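Side-chain contacts in ferulic acid decarboxylase 1 (Candida dubliniensis, PDB 4ZAD), which probably catalyses the reversible, prenylated-FMN-dependent decarboxylation of cinnamic, p-coumaric and ferulic acids to the corresponding vinyl aromatics: residues A[214-219]-A[305-310]; A[418-423]-A[429-434]; A[76-81]-A[93-98]. All coordinates share one frame; numbering follows the deposited sequence.

Interaction 1: residues A[214-219]-A[305-310]; sequences IPFALC and YRVNHI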
loop_
_atom_site.group_PDB
_atom_site.type_symbol
_atom_site.label_atom_id
_atom_site.label_comp_id
_atom_site.label_asym_id
_atom_site.label_seq_id
_atom_site.Cartn_x
_atom_site.Cartn_y
_atom_site.Cartn_z
ATOM N N ILE A 214 -0.167 43.144 -14.142
ATOM C CA ILE A 214 -0.705 42.626 -12.854
ATOM C C ILE A 214 0.430 42.622 -11.820
ATOM O O ILE A 214 1.422 41.893 -11.971
ATOM C CB ILE A 214 -1.234 41.149 -12.973
ATOM C CG1 ILE A 214 -2.120 40.952 -14.204
ATOM C CG2 ILE A 214 -1.971 40.733 -11.727
ATOM C CD1 ILE A 214 -2.053 39.536 -14.862
ATOM N N PRO A 215 0.320 43.448 -10.775
ATOM C CA PRO A 215 1.364 43.449 -9.764
ATOM C C PRO A 215 1.487 42.106 -9.036
ATOM O O PRO A 215 0.461 41.485 -8.688
ATOM C CB PRO A 215 0.876 44.513 -8.783
ATOM C CG PRO A 215 0.145 45.443 -9.601
ATOM C CD PRO A 215 -0.594 44.585 -10.582
ATOM N N PHE A 216 2.738 41.698 -8.806
ATOM C CA PHE A 216 3.045 40.520 -8.034
ATOM C C PHE A 216 4.262 40.716 -7.147
ATOM O O PHE A 216 5.133 41.506 -7.454
ATOM C CB PHE A 216 3.251 39.304 -8.949
ATOM C CG PHE A 216 4.654 39.135 -9.446
ATOM C CD1 PHE A 216 5.587 38.436 -8.702
ATOM C CD2 PHE A 216 5.035 39.644 -10.666
ATOM C CE1 PHE A 216 6.890 38.260 -9.169
ATOM C CE2 PHE A 216 6.330 39.484 -11.131
ATOM C CZ PHE A 216 7.252 38.780 -10.392
ATOM N N ALA A 217 4.287 39.976 -6.038
ATOM C CA ALA A 217 5.512 39.725 -5.276
ATOM C C ALA A 217 5.659 38.214 -5.179
ATOM O O ALA A 217 4.682 37.485 -5.239
ATOM C CB ALA A 217 5.482 40.365 -3.876
ATOM N N LEU A 218 6.890 37.762 -5.102
ATOM C CA LEU A 218 7.220 36.383 -5.012
ATOM C C LEU A 218 8.212 36.335 -3.875
ATOM O O LEU A 218 9.284 36.903 -3.990
ATOM C CB LEU A 218 7.877 35.896 -6.306
ATOM C CG LEU A 218 8.535 34.495 -6.176
ATOM C CD1 LEU A 218 7.450 33.388 -5.812
ATOM C CD2 LEU A 218 9.333 34.111 -7.403
ATOM N N CYS A 219 7.849 35.659 -2.784
ATOM C CA CYS A 219 8.535 35.803 -1.490
ATOM C C CYS A 219 9.161 34.494 -1.090
ATOM O O CYS A 219 8.478 33.479 -1.053
ATOM C CB CYS A 219 7.547 36.272 -0.424
ATOM S SG CYS A 219 6.618 37.820 -0.851
ATOM N N TYR A 305 6.000 36.197 -15.754
ATOM C CA TYR A 305 6.184 37.115 -14.646
ATOM C C TYR A 305 7.453 37.875 -14.906
ATOM O O TYR A 305 8.531 37.276 -14.955
ATOM C CB TYR A 305 6.355 36.375 -13.325
ATOM C CG TYR A 305 5.187 35.553 -12.835
ATOM C CD1 TYR A 305 4.968 34.281 -13.311
ATOM C CD2 TYR A 305 4.350 36.022 -11.816
ATOM C CE1 TYR A 305 3.937 33.503 -12.835
ATOM C CE2 TYR A 305 3.299 35.241 -11.327
ATOM C CZ TYR A 305 3.113 33.980 -11.841
ATOM O OH TYR A 305 2.089 33.177 -11.373
ATOM N N ARG A 306 7.338 39.186 -15.052
ATOM C CA ARG A 306 8.472 40.026 -15.364
ATOM C C ARG A 306 8.887 40.617 -14.076
ATOM O O ARG A 306 8.142 41.380 -13.500
ATOM C CB ARG A 306 8.073 41.130 -16.323
ATOM C CG ARG A 306 7.329 40.626 -17.587
ATOM C CD ARG A 306 7.043 41.796 -18.605
ATOM N NE ARG A 306 6.461 41.296 -19.840
ATOM C CZ ARG A 306 7.157 40.769 -20.850
ATOM N NH1 ARG A 306 8.498 40.675 -20.781
ATOM N NH2 ARG A 306 6.503 40.317 -21.939
ATOM N N VAL A 307 10.084 40.266 -13.614
ATOM C CA VAL A 307 10.640 40.755 -12.326
ATOM C C VAL A 307 11.346 42.099 -12.543
ATOM O O VAL A 307 12.258 42.173 -13.345
ATOM C CB VAL A 307 11.670 39.719 -11.780
ATOM C CG1 VAL A 307 12.318 40.171 -10.482
ATOM C CG2 VAL A 307 11.008 38.364 -11.625
ATOM N N ASN A 308 10.912 43.148 -11.848
ATOM C CA ASN A 308 11.524 44.470 -11.905
ATOM C C ASN A 308 12.413 44.780 -10.699
ATOM O O ASN A 308 13.185 45.713 -10.741
ATOM C CB ASN A 308 10.454 45.599 -11.953
ATOM C CG ASN A 308 9.462 45.503 -13.154
ATOM O OD1 ASN A 308 8.303 45.970 -13.027
ATOM N ND2 ASN A 308 9.899 44.930 -14.297
ATOM N N HIS A 309 12.287 44.053 -9.601
ATOM C CA HIS A 309 12.982 44.415 -8.364
ATOM C C HIS A 309 13.262 43.163 -7.577
ATOM O O HIS A 309 12.655 42.144 -7.843
ATOM C CB HIS A 309 12.140 45.388 -7.509
ATOM C CG HIS A 309 12.923 46.086 -6.441
ATOM N ND1 HIS A 309 13.746 47.166 -6.700
ATOM C CD2 HIS A 309 13.022 45.849 -5.112
ATOM C CE1 HIS A 309 14.296 47.575 -5.568
ATOM N NE2 HIS A 309 13.875 46.790 -4.589
ATOM N N ILE A 310 14.212 43.239 -6.649
ATOM C CA ILE A 310 14.499 42.162 -5.714
ATOM C C ILE A 310 15.095 42.801 -4.474
ATOM O O ILE A 310 15.979 43.669 -4.553
ATOM C CB ILE A 310 15.529 41.137 -6.230
ATOM C CG1 ILE A 310 14.985 40.319 -7.402
ATOM C CG2 ILE A 310 15.993 40.170 -5.086
ATOM C CD1 ILE A 310 16.059 39.411 -8.040
#
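Phe-216 and Tyr-305 meet as a T-shaped (edge-to-face) aromatic pair inside the antiparallel, curled sheet of the UbiD rift-related domain. Their strands, 214-219 and 305-310, are not hydrogen-bonded to each other: the short axes pass 8.6 Å apart at 73°, and strand 270-277 pairs with both.

In the aromatic pair the ring planes stand 81° apart with centroids 5.2 Å from each other. Tyr-305 presents the CD2 corner of its ring to the middle of one Phe-216 face. Phe-216 reaches this position with CG set between its backbone N and carbonyl carbon (chi1 88°), which swings the ring across to strand 305-310. Trp-163 adds to the cluster, stacking on Tyr-305 and meeting Phe-216 at an angle. The Tyr-305 side chain lies about 8 Å from the prenylated flavin, consistent with a place in the second shell of the cofactor pocket.

The aliphatic contacts are made at the far rim of the phenyl ring. Tyr-305 CB lies 3.8 Å from Phe-216 CE2, while Val-307 CG2 approaches Phe-216 CZ at 4.0 Å, in the ring plane.

The polar approach across the contact is the backbone O of Arg-306, which faces the ring edge, 3.5 Å from Phe-216 CE2.

Interaction 2: residues A[418-423]-A[429-434]; sequences DDIDIF and IWAYTT
Ile-420 and Ala-431 come closest in backbone terms, their CA atoms 7.5 Å apart where the irregular loop 418-423 runs past helical residues 429-434, and no hydrogen bond crosses between the two segments. Ile-420 provides most of the loop's share of the contact, with the two ends of one branch. Its CG1 lies 3.9 Å from Ala-431 CB, and its CD1 reaches on to the six-membered ring of Trp-430, 3.8 Å from CE3. With CG1 anti to the carbonyl carbon (chi1 -60°), the longer branch is directed at the helix.

Asp-419 adds a polar neighbour. Its carboxylate crosses the indole at about a right angle, the planes 72° apart, and OD2 comes within 4.1 Å of Trp-430 CZ3. That oxygen is engaged in a salt bridge with Arg-435, which in turn makes a cation-pi contact with Trp-430, so acid, base and indole form one cluster at the end of the helix.

Within the helix, Thr-434 OG1 donates to Trp-430 O over 2.6 Å from above the carbonyl plane, and it also lies over the rim of one indole face. In the loop, Asp-421 OD1 accepts from Phe-423 N, an Asx turn just ahead of helix 425-434.

Trp-430 extends to the second subunit, where its NE1 donates to O of His-291 of that subunit and its ring stacks on Tyr-293 of the same subunit. The contact joins the loop leaving strand 412-417 to the helix that follows it: Ala-431 also packs on Val-416 of that strand, and Ile-422 reaches strands 356-360 and 369-374.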
loop_
_atom_site.group_PDB
_atom_site.type_symbol
_atom_site.label_atom_id
_atom_site.label_comp_id
_atom_site.label_asym_id
_atom_site.label_seq_id
_atom_site.Cartn_x
_atom_site.Cartn_y
_atom_site.Cartn_z
ATOM N N ASP A 418 -15.220 2.851 10.916
ATOM C CA ASP A 418 -14.433 3.578 11.893
ATOM C C ASP A 418 -13.494 2.673 12.681
ATOM O O ASP A 418 -12.987 3.089 13.702
ATOM C CB ASP A 418 -15.389 4.329 12.858
ATOM C CG ASP A 418 -16.288 3.364 13.649
ATOM O OD1 ASP A 418 -15.795 2.815 14.658
ATOM O OD2 ASP A 418 -17.426 3.076 13.204
ATOM N N ASP A 419 -13.269 1.444 12.214
ATOM C CA ASP A 419 -12.269 0.517 12.815
ATOM C C ASP A 419 -10.863 0.773 12.218
ATOM O O ASP A 419 -9.851 0.298 12.728
ATOM C CB ASP A 419 -12.691 -0.948 12.580
ATOM C CG ASP A 419 -12.816 -1.296 11.081
ATOM O OD1 ASP A 419 -13.554 -0.557 10.346
ATOM O OD2 ASP A 419 -12.170 -2.310 10.646
ATOM N N ILE A 420 -10.838 1.528 11.126
ATOM C CA ILE A 420 -9.619 1.757 10.370
ATOM C C ILE A 420 -9.058 3.134 10.707
ATOM O O ILE A 420 -9.738 4.162 10.480
ATOM C CB ILE A 420 -9.902 1.703 8.835
ATOM C CG1 ILE A 420 -10.446 0.342 8.443
ATOM C CG2 ILE A 420 -8.672 2.011 8.042
ATOM C CD1 ILE A 420 -9.589 -0.735 8.800
ATOM N N ASP A 421 -7.840 3.158 11.241
ATOM C CA ASP A 421 -7.090 4.415 11.398
ATOM C C ASP A 421 -6.613 4.754 9.989
ATOM O O ASP A 421 -5.696 4.136 9.467
ATOM C CB ASP A 421 -5.959 4.248 12.427
ATOM C CG ASP A 421 -4.974 5.433 12.477
ATOM O OD1 ASP A 421 -5.202 6.465 11.828
ATOM O OD2 ASP A 421 -3.920 5.308 13.181
ATOM N N ILE A 422 -7.301 5.695 9.354
ATOM C CA ILE A 422 -7.018 6.025 7.965
ATOM C C ILE A 422 -5.611 6.595 7.754
ATOM O O ILE A 422 -5.166 6.683 6.622
ATOM C CB ILE A 422 -8.071 6.980 7.323
ATOM C CG1 ILE A 422 -8.150 8.316 8.089
ATOM C CG2 ILE A 422 -9.396 6.269 7.200
ATOM C CD1 ILE A 422 -9.125 9.324 7.512
ATOM N N PHE A 423 -4.946 6.984 8.838
ATOM C CA PHE A 423 -3.619 7.552 8.771
ATOM C C PHE A 423 -2.575 6.483 8.727
ATOM O O PHE A 423 -1.417 6.781 8.504
ATOM C CB PHE A 423 -3.338 8.494 9.962
ATOM C CG PHE A 423 -4.181 9.740 9.943
ATOM C CD1 PHE A 423 -5.480 9.731 10.493
ATOM C CD2 PHE A 423 -3.707 10.915 9.331
ATOM C CE1 PHE A 423 -6.264 10.867 10.460
ATOM C CE2 PHE A 423 -4.484 12.069 9.330
ATOM C CZ PHE A 423 -5.769 12.036 9.877
ATOM N N ILE A 429 -5.039 0.103 3.214
ATOM C CA ILE A 429 -4.939 -0.845 2.105
ATOM C C ILE A 429 -5.613 -2.185 2.404
ATOM O O ILE A 429 -6.128 -2.800 1.517
ATOM C CB ILE A 429 -3.495 -1.067 1.620
ATOM C CG1 ILE A 429 -3.492 -1.782 0.266
ATOM C CG2 ILE A 429 -2.709 -1.957 2.627
ATOM C CD1 ILE A 429 -4.353 -1.215 -0.786
ATOM N N TRP A 430 -5.612 -2.646 3.640
ATOM C CA TRP A 430 -6.385 -3.839 3.987
ATOM C C TRP A 430 -7.854 -3.603 3.673
ATOM O O TRP A 430 -8.494 -4.359 2.989
ATOM C CB TRP A 430 -6.209 -4.162 5.468
ATOM C CG TRP A 430 -7.056 -5.236 6.001
ATOM C CD1 TRP A 430 -7.193 -6.470 5.497
ATOM C CD2 TRP A 430 -7.880 -5.186 7.176
ATOM N NE1 TRP A 430 -8.074 -7.205 6.259
ATOM C CE2 TRP A 430 -8.494 -6.439 7.307
ATOM C CE3 TRP A 430 -8.160 -4.201 8.120
ATOM C CZ2 TRP A 430 -9.349 -6.744 8.344
ATOM C CZ3 TRP A 430 -9.031 -4.502 9.171
ATOM C CH2 TRP A 430 -9.594 -5.757 9.279
ATOM N N ALA A 431 -8.367 -2.497 4.157
ATOM C CA ALA A 431 -9.767 -2.208 4.006
ATOM C C ALA A 431 -10.133 -2.012 2.540
ATOM O O ALA A 431 -11.249 -2.313 2.134
ATOM C CB ALA A 431 -10.115 -0.985 4.838
ATOM N N TYR A 432 -9.214 -1.509 1.728
ATOM C CA TYR A 432 -9.600 -1.099 0.375
ATOM C C TYR A 432 -9.717 -2.311 -0.506
ATOM O O TYR A 432 -10.570 -2.386 -1.381
ATOM C CB TYR A 432 -8.583 -0.130 -0.205
ATOM C CG TYR A 432 -8.810 0.232 -1.673
ATOM C CD1 TYR A 432 -9.557 1.331 -2.013
ATOM C CD2 TYR A 432 -8.268 -0.524 -2.699
ATOM C CE1 TYR A 432 -9.764 1.690 -3.331
ATOM C CE2 TYR A 432 -8.472 -0.187 -4.035
ATOM C CZ TYR A 432 -9.224 0.932 -4.342
ATOM O OH TYR A 432 -9.452 1.317 -5.643
ATOM N N THR A 433 -8.832 -3.269 -0.287
ATOM C CA THR A 433 -8.792 -4.437 -1.141
ATOM C C THR A 433 -9.813 -5.469 -0.672
ATOM O O THR A 433 -10.383 -6.170 -1.490
ATOM C CB THR A 433 -7.384 -5.008 -1.205
ATOM O OG1 THR A 433 -6.932 -5.279 0.101
ATOM C CG2 THR A 433 -6.443 -3.981 -1.768
ATOM N N THR A 434 -10.083 -5.534 0.629
ATOM C CA THR A 434 -10.980 -6.552 1.170
ATOM C C THR A 434 -12.430 -6.121 1.334
ATOM O O THR A 434 -13.270 -6.968 1.560
ATOM C CB THR A 434 -10.447 -7.151 2.541
ATOM O OG1 THR A 434 -10.331 -6.134 3.559
ATOM C CG2 THR A 434 -9.121 -7.790 2.340
#

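Interaction 3: residues A[76-81]-A[93-98]; sequences GLRGFG and LDSQTP
A water, rather than a direct hydrogen bond, links Arg-78 to Gln-96 across this contact by two weak bonds: it accepts from Arg-78 NH1 and from Gln-96 NE2, each at 3.4 Å. It lies in the guanidinium plane, at the edge of that group. The two nitrogens themselves are 4.4 Å apart, and Ser-95 CB lies at a similar distance from NH1. Phe-80 covers one guanidinium face near its rim, and Glu-19 and Asp-21 form salt bridges with NH1 and NH2, fixing the arginine end.

Gln-96 bends back at chi2 (-49°), which brings its amide towards Gly-81. There OE1 lies 3.9 Å from Gly-81 CA, while accepting a hydrogen bond from Asn-82 N; NE2 donates to Ser-95 OG, close to the amide plane.

The segment 93-98 is built as a type I beta turn from Asp-94 to Thr-97, combined with an Asx turn, in the linker between helices 85-90 and 99-108 of the UbiD N-terminal domain. Asp-94 O accepts from both Thr-97 N and Thr-97 OG1. Ser-95 OG reaches Glu-19, the same carboxylate that pairs with Arg-78. Gln-96 N meets Asp-94 OD1 nearly along its C-O axis at 2.7 Å.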
loop_
_atom_site.group_PDB
_atom_site.type_symbol
_atom_site.label_atom_id
_atom_site.label_comp_id
_atom_site.label_asym_id
_atom_site.label_seq_id
_atom_site.Cartn_x
_atom_site.Cartn_y
_atom_site.Cartn_z
ATOM N N GLY A 76 9.627 17.714 4.528
ATOM C CA GLY A 76 9.821 16.288 4.312
ATOM C C GLY A 76 9.659 15.600 5.644
ATOM O O GLY A 76 9.683 16.261 6.664
ATOM N N LEU A 77 9.532 14.276 5.657
ATOM C CA LEU A 77 9.325 13.592 6.933
ATOM C C LEU A 77 10.653 13.383 7.690
ATOM O O LEU A 77 11.724 13.172 7.082
ATOM C CB LEU A 77 8.611 12.259 6.757
ATOM C CG LEU A 77 7.211 12.280 6.163
ATOM C CD1 LEU A 77 6.732 10.833 6.032
ATOM C CD2 LEU A 77 6.228 13.133 6.988
ATOM N N ARG A 78 10.530 13.426 9.015
ATOM C CA ARG A 78 11.623 13.259 9.963
ATOM C C ARG A 78 11.761 11.806 10.345
ATOM O O ARG A 78 10.784 11.078 10.291
ATOM C CB ARG A 78 11.238 14.027 11.213
ATOM C CG ARG A 78 12.058 13.777 12.437
ATOM C CD ARG A 78 11.661 14.714 13.505
ATOM N NE ARG A 78 12.153 16.060 13.249
ATOM C CZ ARG A 78 12.223 17.023 14.156
ATOM N NH1 ARG A 78 11.811 16.793 15.401
ATOM N NH2 ARG A 78 12.693 18.227 13.813
ATOM N N GLY A 79 12.942 11.377 10.786
ATOM C CA GLY A 79 13.193 9.946 10.965
ATOM C C GLY A 79 13.200 9.326 12.363
ATOM O O GLY A 79 13.265 8.083 12.474
ATOM N N PHE A 80 13.149 10.160 13.410
ATOM C CA PHE A 80 13.235 9.644 14.755
ATOM C C PHE A 80 11.951 9.641 15.588
ATOM O O PHE A 80 11.604 8.606 16.211
ATOM C CB PHE A 80 14.416 10.201 15.574
ATOM C CG PHE A 80 14.764 11.655 15.337
ATOM C CD1 PHE A 80 15.444 12.055 14.182
ATOM C CD2 PHE A 80 14.552 12.595 16.340
ATOM C CE1 PHE A 80 15.830 13.384 13.987
ATOM C CE2 PHE A 80 14.905 13.916 16.153
ATOM C CZ PHE A 80 15.554 14.312 14.958
ATOM N N GLY A 81 11.249 10.750 15.684
ATOM C CA GLY A 81 10.143 10.730 16.646
ATOM C C GLY A 81 8.880 10.755 15.832
ATOM O O GLY A 81 8.614 9.846 15.014
ATOM N N LEU A 93 3.721 24.508 16.642
ATOM C CA LEU A 93 3.147 23.573 17.596
ATOM C C LEU A 93 4.263 22.730 18.172
ATOM O O LEU A 93 5.385 22.785 17.696
ATOM C CB LEU A 93 2.154 22.645 16.892
ATOM C CG LEU A 93 0.942 23.211 16.142
ATOM C CD1 LEU A 93 0.328 22.110 15.335
ATOM C CD2 LEU A 93 -0.083 23.783 17.116
ATOM N N ASP A 94 3.941 21.935 19.190
ATOM C CA ASP A 94 4.861 20.937 19.718
ATOM C C ASP A 94 5.225 20.007 18.573
ATOM O O ASP A 94 4.355 19.502 17.883
ATOM C CB ASP A 94 4.227 20.161 20.880
ATOM C CG ASP A 94 5.180 19.084 21.491
ATOM O OD1 ASP A 94 5.721 18.247 20.751
ATOM O OD2 ASP A 94 5.368 19.061 22.723
ATOM N N SER A 95 6.523 19.794 18.369
ATOM C CA SER A 95 6.979 18.999 17.223
ATOM C C SER A 95 6.478 17.551 17.218
ATOM O O SER A 95 6.456 16.923 16.171
ATOM C CB SER A 95 8.508 19.064 17.075
ATOM O OG SER A 95 9.184 18.741 18.266
ATOM N N GLN A 96 6.059 17.025 18.371
ATOM C CA GLN A 96 5.483 15.675 18.420
ATOM C C GLN A 96 3.991 15.650 18.096
ATOM O O GLN A 96 3.359 14.582 18.064
ATOM C CB GLN A 96 5.762 15.002 19.767
ATOM C CG GLN A 96 7.240 15.018 20.164
ATOM C CD GLN A 96 8.113 14.551 19.041
ATOM O OE1 GLN A 96 8.074 13.375 18.667
ATOM N NE2 GLN A 96 8.890 15.469 18.470
ATOM N N THR A 97 3.425 16.811 17.825
ATOM C CA THR A 97 2.057 16.867 17.380
ATOM C C THR A 97 1.869 16.033 16.117
ATOM O O THR A 97 2.428 16.353 15.082
ATOM C CB THR A 97 1.624 18.299 17.140
ATOM O OG1 THR A 97 1.885 19.045 18.329
ATOM C CG2 THR A 97 0.143 18.347 16.816
ATOM N N PRO A 98 1.099 14.942 16.206
ATOM C CA PRO A 98 0.924 14.121 15.036
ATOM C C PRO A 98 -0.048 14.747 14.060
ATOM O O PRO A 98 -0.768 15.693 14.408
ATOM C CB PRO A 98 0.349 12.810 15.595
ATOM C CG PRO A 98 0.069 13.033 17.032
ATOM C CD PRO A 98 0.315 14.451 17.348
HETATM O O HOH W 1 10.702 13.651 16.210
#

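Along the chain the contacts follow one another without nesting: interaction 3 closes first, then interaction 1, then interaction 2, and each belongs to a different part of the UbiD protein, N-terminal, rift-related and C-terminal respectively. Interactions 1 and 2 are on opposite sides of the chain's centre, with their own centres 46 Å apart. Interaction 3 is nearer to interaction 2, about 7 Å at the nearest atoms against about 17 Å to interaction 1, yet no two of them touch. They share no sheet: strands 214-220 and 300-312 belong to the antiparallel sheet by the flavin, 412-417 to the mixed C-terminal sheet, and 76-81 and 93-98 flank helix 85-90. Only interaction 2 reaches the second subunit of the homodimer.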